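Local coordinates for protein transcription termination factor FttA (Pyrococcus horikoshii, PDB 3AF6) that probably terminates transcription genome-wide by zinc-dependent endonucleolytic cleavage of nascent RNA, whose released portion it degrades in the 5'-3' direction, at residues 536-541 and 579-584; 418-423 and 513-518. One frame throughout, in Å; residues are numbered along the deposited sequence.

Both interactions belong to the beta-CASP region of the chain, with centres 14 Å apart, and both lie away from the two-zinc site formed by residues such as H256, D367 and H618. They share a parallel sheet: interaction 2 ties the turn after helix 405-420 to the start of the inner strand 516-520, and interaction 1 joins the chain leaving helix 529-537 to the approach to the outermost strand 584-587. The two meet directly through a salt bridge between E584 OE1 and R422 NH2, whose exact length is doubtful in the model. Beside it the R422 guanidinium packs against the backbone of 536-541, with P541 O 3.6 Å from R422 CZ.

Interaction 1 of 2, residues 536-541 and 579-584; sequences QLAPDP and IKVNME
M583 reaches along the chain that leaves helix 529-537, meeting it with every side-chain atom. Its CB lies 3.4 Å from D540 O, and CG then passes A538 CA at 3.9 Å. CG sits between the backbone N and the carbonyl carbon (chi1 71°), a setting that carries the chain back along A538 so that SD comes 3.7 Å from A538 CA. A bend at the thioether lets the terminal methyl finish beside L537, with CE 3.7 Å from L537 CB. The M583 side chain also touches I545 of strand 544-547. Elsewhere along the interface, the A538 methyl packs on CG2 of I579, at the end of strand 576-580.

The backbone supplies the polar part. A538 O accepts two N-H groups: M583 N at 2.7 Å, nearly straight at 166°, and N582 N at 2.6 Å, whose donor stands above the carbonyl plane. P539 N faces K580 O but, being a proline nitrogen, has no hydrogen to give. Two successive N-H groups on the carbonyl of buried A538 probably help fix the backbone just before strand 584-587, while apolar side chains pack towards L537 and I579.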
loop_
_atom_site.group_PDB
_atom_site.type_symbol
_atom_site.label_atom_id
_atom_site.label_comp_id
_atom_site.label_asym_id
_atom_site.label_seq_id
_atom_site.Cartn_x
_atom_site.Cartn_y
_atom_site.Cartn_z
ATOM N N GLN A 536 -27.339 11.220 -10.729
ATOM C CA GLN A 536 -28.356 10.741 -11.643
ATOM C C GLN A 536 -29.333 9.697 -11.131
ATOM O O GLN A 536 -30.407 9.532 -11.708
ATOM C CB GLN A 536 -27.700 10.241 -12.925
ATOM C CG GLN A 536 -27.062 11.354 -13.730
ATOM C CD GLN A 536 -26.888 10.988 -15.186
ATOM O OE1 GLN A 536 -27.849 10.603 -15.855
ATOM N NE2 GLN A 536 -25.664 11.113 -15.692
ATOM N N LEU A 537 -28.990 8.991 -10.060
ATOM C CA LEU A 537 -29.904 7.978 -9.549
ATOM C C LEU A 537 -30.724 8.474 -8.359
ATOM O O LEU A 537 -31.861 8.053 -8.161
ATOM C CB LEU A 537 -29.127 6.714 -9.167
ATOM C CG LEU A 537 -28.293 6.056 -10.275
ATOM C CD1 LEU A 537 -27.605 4.826 -9.733
ATOM C CD2 LEU A 537 -29.179 5.672 -11.446
ATOM N N ALA A 538 -30.150 9.390 -7.588
ATOM C CA ALA A 538 -30.798 9.930 -6.392
ATOM C C ALA A 538 -32.317 10.130 -6.447
ATOM O O ALA A 538 -33.039 9.676 -5.560
ATOM C CB ALA A 538 -30.119 11.241 -5.987
ATOM N N PRO A 539 -32.821 10.823 -7.481
ATOM C CA PRO A 539 -34.265 11.061 -7.596
ATOM C C PRO A 539 -35.157 9.819 -7.615
ATOM O O PRO A 539 -36.141 9.751 -6.883
ATOM C CB PRO A 539 -34.377 11.867 -8.888
ATOM C CG PRO A 539 -33.098 12.623 -8.911
ATOM C CD PRO A 539 -32.095 11.555 -8.534
ATOM N N ASP A 540 -34.813 8.840 -8.447
ATOM C CA ASP A 540 -35.614 7.624 -8.573
ATOM C C ASP A 540 -35.530 6.669 -7.374
ATOM O O ASP A 540 -34.453 6.170 -7.030
ATOM C CB ASP A 540 -35.217 6.879 -9.848
ATOM C CG ASP A 540 -36.224 5.818 -10.236
ATOM O OD1 ASP A 540 -37.154 5.558 -9.434
ATOM O OD2 ASP A 540 -36.080 5.245 -11.340
ATOM N N PRO A 541 -36.678 6.394 -6.727
ATOM C CA PRO A 541 -36.727 5.492 -5.569
ATOM C C PRO A 541 -36.640 4.002 -5.931
ATOM O O PRO A 541 -36.743 3.135 -5.065
ATOM C CB PRO A 541 -38.044 5.871 -4.898
ATOM C CG PRO A 541 -38.900 6.239 -6.055
ATOM C CD PRO A 541 -37.974 7.068 -6.917
ATOM N N ILE A 579 -29.452 18.236 -5.494
ATOM C CA ILE A 579 -29.820 16.866 -5.830
ATOM C C ILE A 579 -30.890 16.381 -4.869
ATOM O O ILE A 579 -30.733 16.464 -3.650
ATOM C CB ILE A 579 -28.621 15.891 -5.750
ATOM C CG1 ILE A 579 -27.569 16.246 -6.797
ATOM C CG2 ILE A 579 -29.090 14.476 -6.005
ATOM C CD1 ILE A 579 -26.846 17.533 -6.516
ATOM N N LYS A 580 -31.983 15.882 -5.430
ATOM C CA LYS A 580 -33.094 15.374 -4.638
ATOM C C LYS A 580 -32.848 13.884 -4.362
ATOM O O LYS A 580 -32.919 13.062 -5.276
ATOM C CB LYS A 580 -34.396 15.577 -5.420
ATOM C CG LYS A 580 -35.670 15.255 -4.659
ATOM C CD LYS A 580 -36.885 15.350 -5.584
ATOM C CE LYS A 580 -38.185 15.029 -4.855
ATOM N NZ LYS A 580 -39.332 14.881 -5.799
ATOM N N VAL A 581 -32.546 13.538 -3.113
ATOM C CA VAL A 581 -32.280 12.141 -2.766
ATOM C C VAL A 581 -33.548 11.378 -2.396
ATOM O O VAL A 581 -34.114 11.581 -1.315
ATOM C CB VAL A 581 -31.288 12.013 -1.580
ATOM C CG1 VAL A 581 -30.928 10.553 -1.360
ATOM C CG2 VAL A 581 -30.034 12.821 -1.852
ATOM N N ASN A 582 -33.986 10.502 -3.297
ATOM C CA ASN A 582 -35.178 9.692 -3.061
ATOM C C ASN A 582 -34.821 8.209 -3.022
ATOM O O ASN A 582 -35.436 7.439 -2.290
ATOM C CB ASN A 582 -36.220 9.933 -4.153
ATOM C CG ASN A 582 -36.543 11.396 -4.331
ATOM O OD1 ASN A 582 -36.779 12.114 -3.358
ATOM N ND2 ASN A 582 -36.563 11.849 -5.576
ATOM N N MET A 583 -33.831 7.821 -3.824
ATOM C CA MET A 583 -33.357 6.443 -3.891
ATOM C C MET A 583 -33.163 5.938 -2.464
ATOM O O MET A 583 -33.021 6.745 -1.540
ATOM C CB MET A 583 -32.014 6.396 -4.623
ATOM C CG MET A 583 -30.861 7.002 -3.814
ATOM S SD MET A 583 -29.244 7.032 -4.638
ATOM C CE MET A 583 -29.326 5.556 -5.675
ATOM N N GLU A 584 -33.153 4.617 -2.283
ATOM C CA GLU A 584 -32.961 4.041 -0.951
ATOM C C GLU A 584 -31.521 4.140 -0.469
ATOM O O GLU A 584 -30.583 3.892 -1.227
ATOM C CB GLU A 584 -33.374 2.570 -0.921
ATOM C CG GLU A 584 -34.860 2.329 -0.723
ATOM C CD GLU A 584 -35.137 0.955 -0.145
ATOM O OE1 GLU A 584 -34.681 -0.042 -0.748
ATOM O OE2 GLU A 584 -35.800 0.876 0.916
#

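Interaction 2 of 2, residues 418-423 and 513-518; sequences NTIKRG and NEPAII
I420, near the end of helix 405-420, rests on P515, and the two side chains cross obliquely. Just ahead of it in sequence, T419 faces elsewhere: its OG1 bonds to V415 O within the helix and to S544 OG, while its side chain touches V426 on strand 425-429. I420 itself carries most of the contact. Its CG2 branch, anti to the backbone N with CG1 beside that N (chi1 -54°), comes 3.9 Å from P515 CB. The other branch ends in CD1, which lies 4.0 Å from the same P515 CB. CD1 also extends along the strand to I517, meeting I517 CD1 at 4.3 Å, so one isoleucine spans both the proline and the second residue after it. V454, in the loop before strand 456-459, packs against all three of these side chains.

The chain next makes a type I beta turn from I420 to G423. Within it, the CB of R422 points away from 513-518, and its NH2 forms a salt bridge with E584 OE1. G423, with a positive phi of 57°, closes the turn and brings its CA to 4.0 Å from P515 CG, so that the proline ring is met by the isoleucine and by the turn backbone. Beyond P515, A516 and I518 pair with V426, and I517 with P455 and Y457, placing this strand between two parallel neighbours. The end of a helix resting on the residues that lead into an inner strand, before the chain enters the adjacent parallel strand 425-429, is typical of the layered alpha/beta architecture of the beta-CASP domain.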
loop_
_atom_site.group_PDB
_atom_site.type_symbol
_atom_site.label_atom_id
_atom_site.label_comp_id
_atom_site.label_asym_id
_atom_site.label_seq_id
_atom_site.Cartn_x
_atom_site.Cartn_y
_atom_site.Cartn_z
ATOM N N ASN A 418 -34.516 -6.911 -3.670
ATOM C CA ASN A 418 -35.637 -5.996 -3.487
ATOM C C ASN A 418 -35.488 -4.748 -4.349
ATOM O O ASN A 418 -36.397 -3.914 -4.411
ATOM C CB ASN A 418 -35.743 -5.581 -2.020
ATOM C CG ASN A 418 -36.144 -6.729 -1.120
ATOM O OD1 ASN A 418 -35.463 -7.754 -1.060
ATOM N ND2 ASN A 418 -37.258 -6.564 -0.414
ATOM N N THR A 419 -34.337 -4.621 -5.003
ATOM C CA THR A 419 -34.057 -3.478 -5.864
ATOM C C THR A 419 -34.205 -3.889 -7.326
ATOM O O THR A 419 -34.878 -3.211 -8.101
ATOM C CB THR A 419 -32.620 -2.931 -5.628
ATOM O OG1 THR A 419 -32.510 -2.418 -4.293
ATOM C CG2 THR A 419 -32.296 -1.820 -6.612
ATOM N N ILE A 420 -33.573 -4.997 -7.702
ATOM C CA ILE A 420 -33.662 -5.486 -9.072
ATOM C C ILE A 420 -35.126 -5.766 -9.380
ATOM O O ILE A 420 -35.620 -5.468 -10.466
ATOM C CB ILE A 420 -32.894 -6.808 -9.267
ATOM C CG1 ILE A 420 -31.446 -6.663 -8.799
ATOM C CG2 ILE A 420 -32.943 -7.214 -10.729
ATOM C CD1 ILE A 420 -30.665 -5.606 -9.535
ATOM N N LYS A 421 -35.810 -6.348 -8.400
ATOM C CA LYS A 421 -37.219 -6.687 -8.537
ATOM C C LYS A 421 -38.055 -5.479 -8.933
ATOM O O LYS A 421 -38.771 -5.526 -9.932
ATOM C CB LYS A 421 -37.749 -7.283 -7.228
ATOM C CG LYS A 421 -38.217 -8.732 -7.348
ATOM C CD LYS A 421 -37.100 -9.653 -7.836
ATOM C CE LYS A 421 -37.593 -11.093 -7.996
ATOM N NZ LYS A 421 -36.529 -12.013 -8.509
ATOM N N ARG A 422 -37.970 -4.400 -8.159
ATOM C CA ARG A 422 -38.741 -3.202 -8.476
ATOM C C ARG A 422 -38.135 -2.442 -9.653
ATOM O O ARG A 422 -38.400 -1.253 -9.850
ATOM C CB ARG A 422 -38.850 -2.292 -7.250
ATOM C CG ARG A 422 -37.535 -1.898 -6.630
ATOM C CD ARG A 422 -37.765 -1.161 -5.324
ATOM N NE ARG A 422 -36.504 -0.749 -4.714
ATOM C CZ ARG A 422 -36.408 -0.077 -3.571
ATOM N NH1 ARG A 422 -37.500 0.264 -2.897
ATOM N NH2 ARG A 422 -35.214 0.267 -3.111
ATOM N N GLY A 423 -37.328 -3.153 -10.437
ATOM C CA GLY A 423 -36.695 -2.570 -11.606
ATOM C C GLY A 423 -35.852 -1.353 -11.293
ATOM O O GLY A 423 -36.257 -0.225 -11.571
ATOM N N ASN A 513 -32.445 0.798 -18.985
ATOM C CA ASN A 513 -33.465 0.391 -18.029
ATOM C C ASN A 513 -33.205 -1.005 -17.497
ATOM O O ASN A 513 -34.000 -1.541 -16.722
ATOM C CB ASN A 513 -34.852 0.462 -18.665
ATOM C CG ASN A 513 -35.579 1.742 -18.312
ATOM O OD1 ASN A 513 -35.050 2.843 -18.493
ATOM N ND2 ASN A 513 -36.800 1.607 -17.802
ATOM N N GLU A 514 -32.091 -1.592 -17.926
ATOM C CA GLU A 514 -31.706 -2.919 -17.470
ATOM C C GLU A 514 -31.110 -2.760 -16.080
ATOM O O GLU A 514 -30.082 -2.106 -15.911
ATOM C CB GLU A 514 -30.659 -3.540 -18.400
ATOM C CG GLU A 514 -31.132 -3.766 -19.823
ATOM C CD GLU A 514 -30.099 -4.491 -20.670
ATOM O OE1 GLU A 514 -28.948 -4.004 -20.757
ATOM O OE2 GLU A 514 -30.436 -5.546 -21.253
ATOM N N PRO A 515 -31.760 -3.339 -15.061
ATOM C CA PRO A 515 -31.215 -3.211 -13.710
ATOM C C PRO A 515 -29.781 -3.712 -13.712
ATOM O O PRO A 515 -29.408 -4.539 -14.546
ATOM C CB PRO A 515 -32.149 -4.092 -12.886
ATOM C CG PRO A 515 -33.463 -3.915 -13.594
ATOM C CD PRO A 515 -33.043 -4.059 -15.042
ATOM N N ALA A 516 -28.971 -3.201 -12.794
ATOM C CA ALA A 516 -27.579 -3.624 -12.721
ATOM C C ALA A 516 -26.934 -3.168 -11.429
ATOM O O ALA A 516 -27.465 -2.310 -10.719
ATOM C CB ALA A 516 -26.796 -3.073 -13.916
ATOM N N ILE A 517 -25.794 -3.766 -11.119
ATOM C CA ILE A 517 -25.052 -3.405 -9.927
ATOM C C ILE A 517 -23.876 -2.552 -10.386
ATOM O O ILE A 517 -23.126 -2.951 -11.288
ATOM C CB ILE A 517 -24.505 -4.645 -9.194
ATOM C CG1 ILE A 517 -25.649 -5.590 -8.831
ATOM C CG2 ILE A 517 -23.769 -4.210 -7.933
ATOM C CD1 ILE A 517 -26.684 -4.960 -7.937
ATOM N N ILE A 518 -23.729 -1.379 -9.771
ATOM C CA ILE A 518 -22.647 -0.465 -10.113
ATOM C C ILE A 518 -21.728 -0.242 -8.920
ATOM O O ILE A 518 -22.155 0.224 -7.861
ATOM C CB ILE A 518 -23.199 0.911 -10.568
ATOM C CG1 ILE A 518 -24.193 0.721 -11.715
ATOM C CG2 ILE A 518 -22.057 1.817 -11.021
ATOM C CD1 ILE A 518 -25.038 1.945 -11.993
#